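Local coordinates for protein GphF Dehydratase 1 (Archangium violaceum, PDB 6MBH) that probably acts as a dehydratase domain of the gephyronic acid polyketide synthase, the deposited form being a variant that lacks the olefin-isomerase activity, at residues A[72-77]-A[232-237]; A[246-251]-A[258-263]. All coordinates share one frame; numbering follows the deposited sequence.

Contact 1 (A[72-77]-A[232-237]); sequences DTLIVE and IELRAR
Leu74 and Arg237 meet at about a right angle beside the antiparallel pairing of 72-77 with 232-237, which joins the two halves of the double hot-dog fold of polyketide synthase dehydratases. The leucine sets CD1 over the centre of the guanidinium face, 3.7 Å from Arg237 CZ. A bend at chi2 (-72°) folds the arginine chain back to this position. Its edge faces the backbone of Asp72, while NH2 finds Glu197 and Ser63.

Leu74, Val76, Ile232 and Leu234 lie on one face, the first three packed on helix 52-65 and Leu234 touching Val274 and Ala275 of strand 273-284. Leu74 CD1 and Leu234 CD2 are 4.3 Å apart, a looser touch than the one with the arginine. Thr73, Ile75 and Glu233 occupy the other face. There Ile75 and Glu233 run side by side, with CG1 of the isoleucine 4.0 Å from CG of the glutamate; Thr73 CG2 comes to 3.7 Å from Glu233 CB. The glutamate's carboxylate takes Arg231 through OE2, and Arg235 NH2 reaches its OE1 at 3.3 Å, though the main partner of this arginine is Asp136, through NH1.

Paired backbone bonds tie Leu74 to Leu234 and Val76 to Ile232. Beyond the Leu74-Leu234 pair, a water donates to the carbonyl oxygens of Asp72 and Leu234 and accepts from Arg237 NE at 2.8 Å, in the guanidinium plane.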
loop_
_atom_site.group_PDB
_atom_site.type_symbol
_atom_site.label_atom_id
_atom_site.label_comp_id
_atom_site.label_asym_id
_atom_site.label_seq_id
_atom_site.Cartn_x
_atom_site.Cartn_y
_atom_site.Cartn_z
ATOM N N ASP A 72 0.889 -19.236 7.787
ATOM C CA ASP A 72 1.954 -18.389 8.370
ATOM C C ASP A 72 1.674 -16.923 8.039
ATOM O O ASP A 72 1.206 -16.654 6.964
ATOM C CB ASP A 72 3.323 -18.690 7.775
ATOM C CG ASP A 72 3.971 -19.984 8.217
ATOM O OD1 ASP A 72 3.421 -20.674 9.068
ATOM O OD2 ASP A 72 5.025 -20.273 7.685
ATOM N N THR A 73 2.059 -16.034 8.941
ATOM C CA THR A 73 1.899 -14.573 8.751
ATOM C C THR A 73 3.040 -14.060 7.865
ATOM O O THR A 73 4.159 -14.448 8.110
ATOM C CB THR A 73 1.907 -13.870 10.110
ATOM O OG1 THR A 73 0.764 -14.295 10.846
ATOM C CG2 THR A 73 1.871 -12.365 10.007
ATOM N N LEU A 74 2.729 -13.237 6.868
ATOM C CA LEU A 74 3.733 -12.597 6.013
ATOM C C LEU A 74 4.132 -11.263 6.654
ATOM O O LEU A 74 3.275 -10.522 7.139
ATOM C CB LEU A 74 3.185 -12.356 4.607
ATOM C CG LEU A 74 2.627 -13.575 3.883
ATOM C CD1 LEU A 74 2.058 -13.131 2.528
ATOM C CD2 LEU A 74 3.740 -14.686 3.764
ATOM N N ILE A 75 5.431 -10.964 6.702
ATOM C CA ILE A 75 5.902 -9.803 7.449
ATOM C C ILE A 75 6.791 -8.977 6.528
ATOM O O ILE A 75 7.623 -9.538 5.808
ATOM C CB ILE A 75 6.662 -10.236 8.712
ATOM C CG1 ILE A 75 5.743 -11.022 9.673
ATOM C CG2 ILE A 75 7.283 -9.032 9.368
ATOM C CD1 ILE A 75 6.447 -11.823 10.675
ATOM N N VAL A 76 6.532 -7.661 6.452
ATOM C CA VAL A 76 7.454 -6.713 5.817
ATOM C C VAL A 76 7.902 -5.772 6.908
ATOM O O VAL A 76 7.068 -5.256 7.646
ATOM C CB VAL A 76 6.802 -5.949 4.645
ATOM C CG1 VAL A 76 7.835 -5.067 3.945
ATOM C CG2 VAL A 76 6.233 -6.942 3.662
ATOM N N GLU A 77 9.211 -5.597 7.061
ATOM C CA GLU A 77 9.722 -4.757 8.129
ATOM C C GLU A 77 10.586 -3.645 7.563
ATOM O O GLU A 77 11.224 -3.798 6.506
ATOM C CB GLU A 77 10.575 -5.527 9.102
ATOM C CG GLU A 77 9.833 -6.549 9.934
ATOM C CD GLU A 77 10.807 -7.264 10.848
ATOM O OE1 GLU A 77 11.504 -8.188 10.395
ATOM O OE2 GLU A 77 10.911 -6.855 12.016
ATOM N N ILE A 232 4.589 -4.482 8.669
ATOM C CA ILE A 232 3.284 -4.943 8.186
ATOM C C ILE A 232 3.229 -6.434 8.450
ATOM O O ILE A 232 4.179 -7.147 8.123
ATOM C CB ILE A 232 3.092 -4.677 6.684
ATOM C CG1 ILE A 232 3.093 -3.210 6.392
ATOM C CG2 ILE A 232 1.767 -5.213 6.215
ATOM C CD1 ILE A 232 3.398 -2.957 4.859
ATOM N N GLU A 233 2.156 -6.904 9.093
ATOM C CA GLU A 233 1.967 -8.357 9.278
ATOM C C GLU A 233 0.659 -8.708 8.582
ATOM O O GLU A 233 -0.361 -8.058 8.844
ATOM C CB GLU A 233 1.886 -8.776 10.762
ATOM C CG GLU A 233 3.144 -8.596 11.580
ATOM C CD GLU A 233 2.993 -9.023 13.047
ATOM O OE1 GLU A 233 1.878 -9.426 13.428
ATOM O OE2 GLU A 233 4.002 -8.955 13.797
ATOM N N LEU A 234 0.665 -9.702 7.682
ATOM C CA LEU A 234 -0.552 -10.137 6.996
ATOM C C LEU A 234 -0.904 -11.567 7.385
ATOM O O LEU A 234 -0.123 -12.487 7.149
ATOM C CB LEU A 234 -0.368 -10.085 5.488
ATOM C CG LEU A 234 -1.626 -10.392 4.669
ATOM C CD1 LEU A 234 -2.680 -9.255 4.821
ATOM C CD2 LEU A 234 -1.295 -10.515 3.181
ATOM N N ARG A 235 -2.088 -11.742 7.977
ATOM C CA ARG A 235 -2.526 -13.054 8.515
ATOM C C ARG A 235 -3.491 -13.796 7.597
ATOM O O ARG A 235 -3.720 -14.957 7.865
ATOM C CB ARG A 235 -3.228 -12.872 9.858
ATOM C CG ARG A 235 -2.346 -12.229 10.906
ATOM C CD ARG A 235 -2.974 -12.120 12.263
ATOM N NE ARG A 235 -2.042 -11.410 13.100
ATOM C CZ ARG A 235 -1.539 -11.853 14.235
ATOM N NH1 ARG A 235 -2.038 -12.922 14.821
ATOM N NH2 ARG A 235 -0.528 -11.223 14.787
ATOM N N ALA A 236 -4.090 -13.124 6.627
ATOM C CA ALA A 236 -5.032 -13.769 5.697
ATOM C C ALA A 236 -4.812 -13.141 4.325
ATOM O O ALA A 236 -4.561 -11.961 4.297
ATOM C CB ALA A 236 -6.432 -13.553 6.172
ATOM N N ARG A 237 -5.008 -13.898 3.248
ATOM C CA ARG A 237 -4.709 -13.360 1.902
ATOM C C ARG A 237 -5.943 -13.222 1.022
ATOM O O ARG A 237 -6.927 -13.895 1.252
ATOM C CB ARG A 237 -3.817 -14.308 1.099
ATOM C CG ARG A 237 -2.901 -15.188 1.921
ATOM C CD ARG A 237 -1.767 -14.430 2.538
ATOM N NE ARG A 237 -0.860 -15.373 3.159
ATOM C CZ ARG A 237 -0.014 -16.138 2.514
ATOM N NH1 ARG A 237 0.795 -16.931 3.191
ATOM N NH2 ARG A 237 0.025 -16.105 1.198
HETATM O O HOH W 1 -0.946 -14.974 5.885
#

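Contact 2 (A[246-251]-A[258-263]); sequences LRLHPP and QTHTAD
His249 donates through NE2 to Asp263 OD2, 2.8 Å away and close to the plane of the imidazole. The carboxylate receives the bond from above its own plane, with the two flat groups turned 55° apart. Its other oxygen, OD1, accepts the backbone N-H of Ala279, so each oxygen of Asp263 has a donor. Thr261 CG2 lies over one face of the same ring, a CH-pi contact 3.8 Å from the centroid, while Thr261 OG1 bonds to Gln281. With CG beside its own backbone N (chi1 -70°), the imidazole swings over Thr261 and on to the aspartate. Replacing the imidazole by the methyl of an alanine is likely to leave Asp263 OD2 without this donor and the Thr261 methyl without the ring face it packs on.

The contact lies at the loop end of a beta hairpin, strands 241-248 and 259-267, within the second hot-dog half of the domain. Arg247 and Asp263 form a hydrogen-bonded pair, each N-H given to the other's carbonyl, and His249 N adds a bond of 2.8 Å to Thr261 O. Past that point the chains part, and a water fills in: it donates to His249 O, accepts from Thr261 N, and meets His260 ND1 at 2.9 Å at the ring edge. NE2 of His260 is bonded to Glu218. Arg247 turns its guanidinium to Glu178. Leu248 CD1 approaches His260 ND1 to 3.9 Å, and Pro251 CB lies 3.5 Å from His260 CE1.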
loop_
_atom_site.group_PDB
_atom_site.type_symbol
_atom_site.label_atom_id
_atom_site.label_comp_id
_atom_site.label_asym_id
_atom_site.label_seq_id
_atom_site.Cartn_x
_atom_site.Cartn_y
_atom_site.Cartn_z
ATOM N N LEU A 246 -7.953 2.500 13.164
ATOM C CA LEU A 246 -6.729 3.272 12.919
ATOM C C LEU A 246 -6.519 4.296 14.024
ATOM O O LEU A 246 -7.446 4.722 14.585
ATOM C CB LEU A 246 -6.824 3.979 11.567
ATOM C CG LEU A 246 -8.102 4.758 11.340
ATOM C CD1 LEU A 246 -7.832 6.042 10.606
ATOM C CD2 LEU A 246 -9.121 3.914 10.600
ATOM N N ARG A 247 -5.264 4.669 14.217
ATOM C CA ARG A 247 -4.947 5.654 15.248
ATOM C C ARG A 247 -3.879 6.590 14.704
ATOM O O ARG A 247 -2.796 6.132 14.277
ATOM C CB ARG A 247 -4.477 4.986 16.545
ATOM C CG ARG A 247 -4.081 5.963 17.607
ATOM C CD ARG A 247 -3.544 5.234 18.802
ATOM N NE ARG A 247 -4.631 4.603 19.567
ATOM C CZ ARG A 247 -4.950 3.302 19.553
ATOM N NH1 ARG A 247 -4.269 2.429 18.807
ATOM N NH2 ARG A 247 -5.963 2.877 20.292
ATOM N N LEU A 248 -4.204 7.882 14.670
ATOM C CA LEU A 248 -3.247 8.897 14.230
ATOM C C LEU A 248 -2.445 9.363 15.439
ATOM O O LEU A 248 -3.018 9.648 16.501
ATOM C CB LEU A 248 -3.963 10.081 13.570
ATOM C CG LEU A 248 -3.144 11.258 13.042
ATOM C CD1 LEU A 248 -2.415 10.783 11.765
ATOM C CD2 LEU A 248 -4.125 12.363 12.732
ATOM N N HIS A 249 -1.109 9.347 15.317
ATOM C CA HIS A 249 -0.304 9.774 16.461
ATOM C C HIS A 249 -0.482 11.274 16.675
ATOM O O HIS A 249 -0.778 11.998 15.743
ATOM C CB HIS A 249 1.175 9.475 16.224
ATOM C CG HIS A 249 1.520 8.024 16.244
ATOM N ND1 HIS A 249 2.818 7.576 16.413
ATOM C CD2 HIS A 249 0.746 6.922 16.082
ATOM C CE1 HIS A 249 2.825 6.254 16.361
ATOM N NE2 HIS A 249 1.580 5.833 16.173
ATOM N N PRO A 250 -0.276 11.774 17.899
ATOM C CA PRO A 250 -0.421 13.227 18.133
ATOM C C PRO A 250 0.522 14.005 17.234
ATOM O O PRO A 250 1.725 13.694 17.183
ATOM C CB PRO A 250 -0.045 13.402 19.615
ATOM C CG PRO A 250 -0.295 12.070 20.220
ATOM C CD PRO A 250 -0.027 11.028 19.133
ATOM N N PRO A 251 0.006 14.965 16.467
ATOM C CA PRO A 251 0.851 15.714 15.529
ATOM C C PRO A 251 1.653 16.776 16.240
ATOM O O PRO A 251 1.353 17.173 17.371
ATOM C CB PRO A 251 -0.151 16.361 14.563
ATOM C CG PRO A 251 -1.411 16.392 15.276
ATOM C CD PRO A 251 -1.425 15.178 16.193
ATOM N N GLN A 258 4.200 18.915 8.317
ATOM C CA GLN A 258 4.871 18.252 7.197
ATOM C C GLN A 258 4.740 16.726 7.266
ATOM O O GLN A 258 4.820 16.075 6.228
ATOM C CB GLN A 258 6.356 18.624 7.121
ATOM C CG GLN A 258 6.644 20.089 6.720
ATOM C CD GLN A 258 5.855 20.510 5.475
ATOM O OE1 GLN A 258 5.988 19.915 4.396
ATOM N NE2 GLN A 258 5.022 21.545 5.626
ATOM N N THR A 259 4.566 16.136 8.456
ATOM C CA THR A 259 4.520 14.672 8.568
ATOM C C THR A 259 3.416 14.243 9.526
ATOM O O THR A 259 2.927 15.030 10.348
ATOM C CB THR A 259 5.845 14.088 9.068
ATOM O OG1 THR A 259 6.111 14.615 10.374
ATOM C CG2 THR A 259 7.002 14.496 8.105
ATOM N N HIS A 260 3.014 12.976 9.381
ATOM C CA HIS A 260 2.148 12.299 10.342
ATOM C C HIS A 260 2.593 10.846 10.506
ATOM O O HIS A 260 3.269 10.275 9.636
ATOM C CB HIS A 260 0.678 12.324 9.867
ATOM C CG HIS A 260 -0.013 13.619 10.131
ATOM N ND1 HIS A 260 -0.361 14.035 11.399
ATOM C CD2 HIS A 260 -0.416 14.602 9.285
ATOM C CE1 HIS A 260 -0.940 15.224 11.325
ATOM N NE2 HIS A 260 -0.981 15.594 10.054
ATOM N N THR A 261 2.164 10.221 11.603
ATOM C CA THR A 261 2.406 8.795 11.825
ATOM C C THR A 261 1.096 8.152 12.238
ATOM O O THR A 261 0.357 8.735 13.036
ATOM C CB THR A 261 3.446 8.534 12.946
ATOM O OG1 THR A 261 4.620 9.363 12.757
ATOM C CG2 THR A 261 3.859 7.055 13.056
ATOM N N ALA A 262 0.872 6.912 11.802
ATOM C CA ALA A 262 -0.369 6.239 12.181
ATOM C C ALA A 262 -0.138 4.747 12.338
ATOM O O ALA A 262 0.821 4.194 11.811
ATOM C CB ALA A 262 -1.437 6.510 11.116
ATOM N N ASP A 263 -1.041 4.083 13.066
ATOM C CA ASP A 263 -1.056 2.613 13.181
ATOM C C ASP A 263 -2.433 2.128 12.733
ATOM O O ASP A 263 -3.413 2.817 12.967
ATOM C CB ASP A 263 -0.835 2.144 14.626
ATOM C CG ASP A 263 0.397 2.728 15.257
ATOM O OD1 ASP A 263 1.512 2.497 14.733
ATOM O OD2 ASP A 263 0.258 3.417 16.300
HETATM O O HOH W 2 0.786 12.214 13.347
#

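Both segments of contact 1 precede those of contact 2 in the chain; the centres are 22 Å apart and the nearest atoms about 9 Å from each other, without touching. Contact 1 is long-range: 154 residues separate its segments, and it couples strand 73-81 to strand 224-234. Contact 2 is local, within a hairpin whose strands are joined by the loop 249-258. Strand 273-284 lies between them, pairing with 224-234 on one side and with 259-267 on the other. The antiparallel strands thus follow the order 73-81, 224-234, 273-284, 259-267, 241-248, with contact 1 at the seam between the two hot-dog halves and contact 2 within the second half.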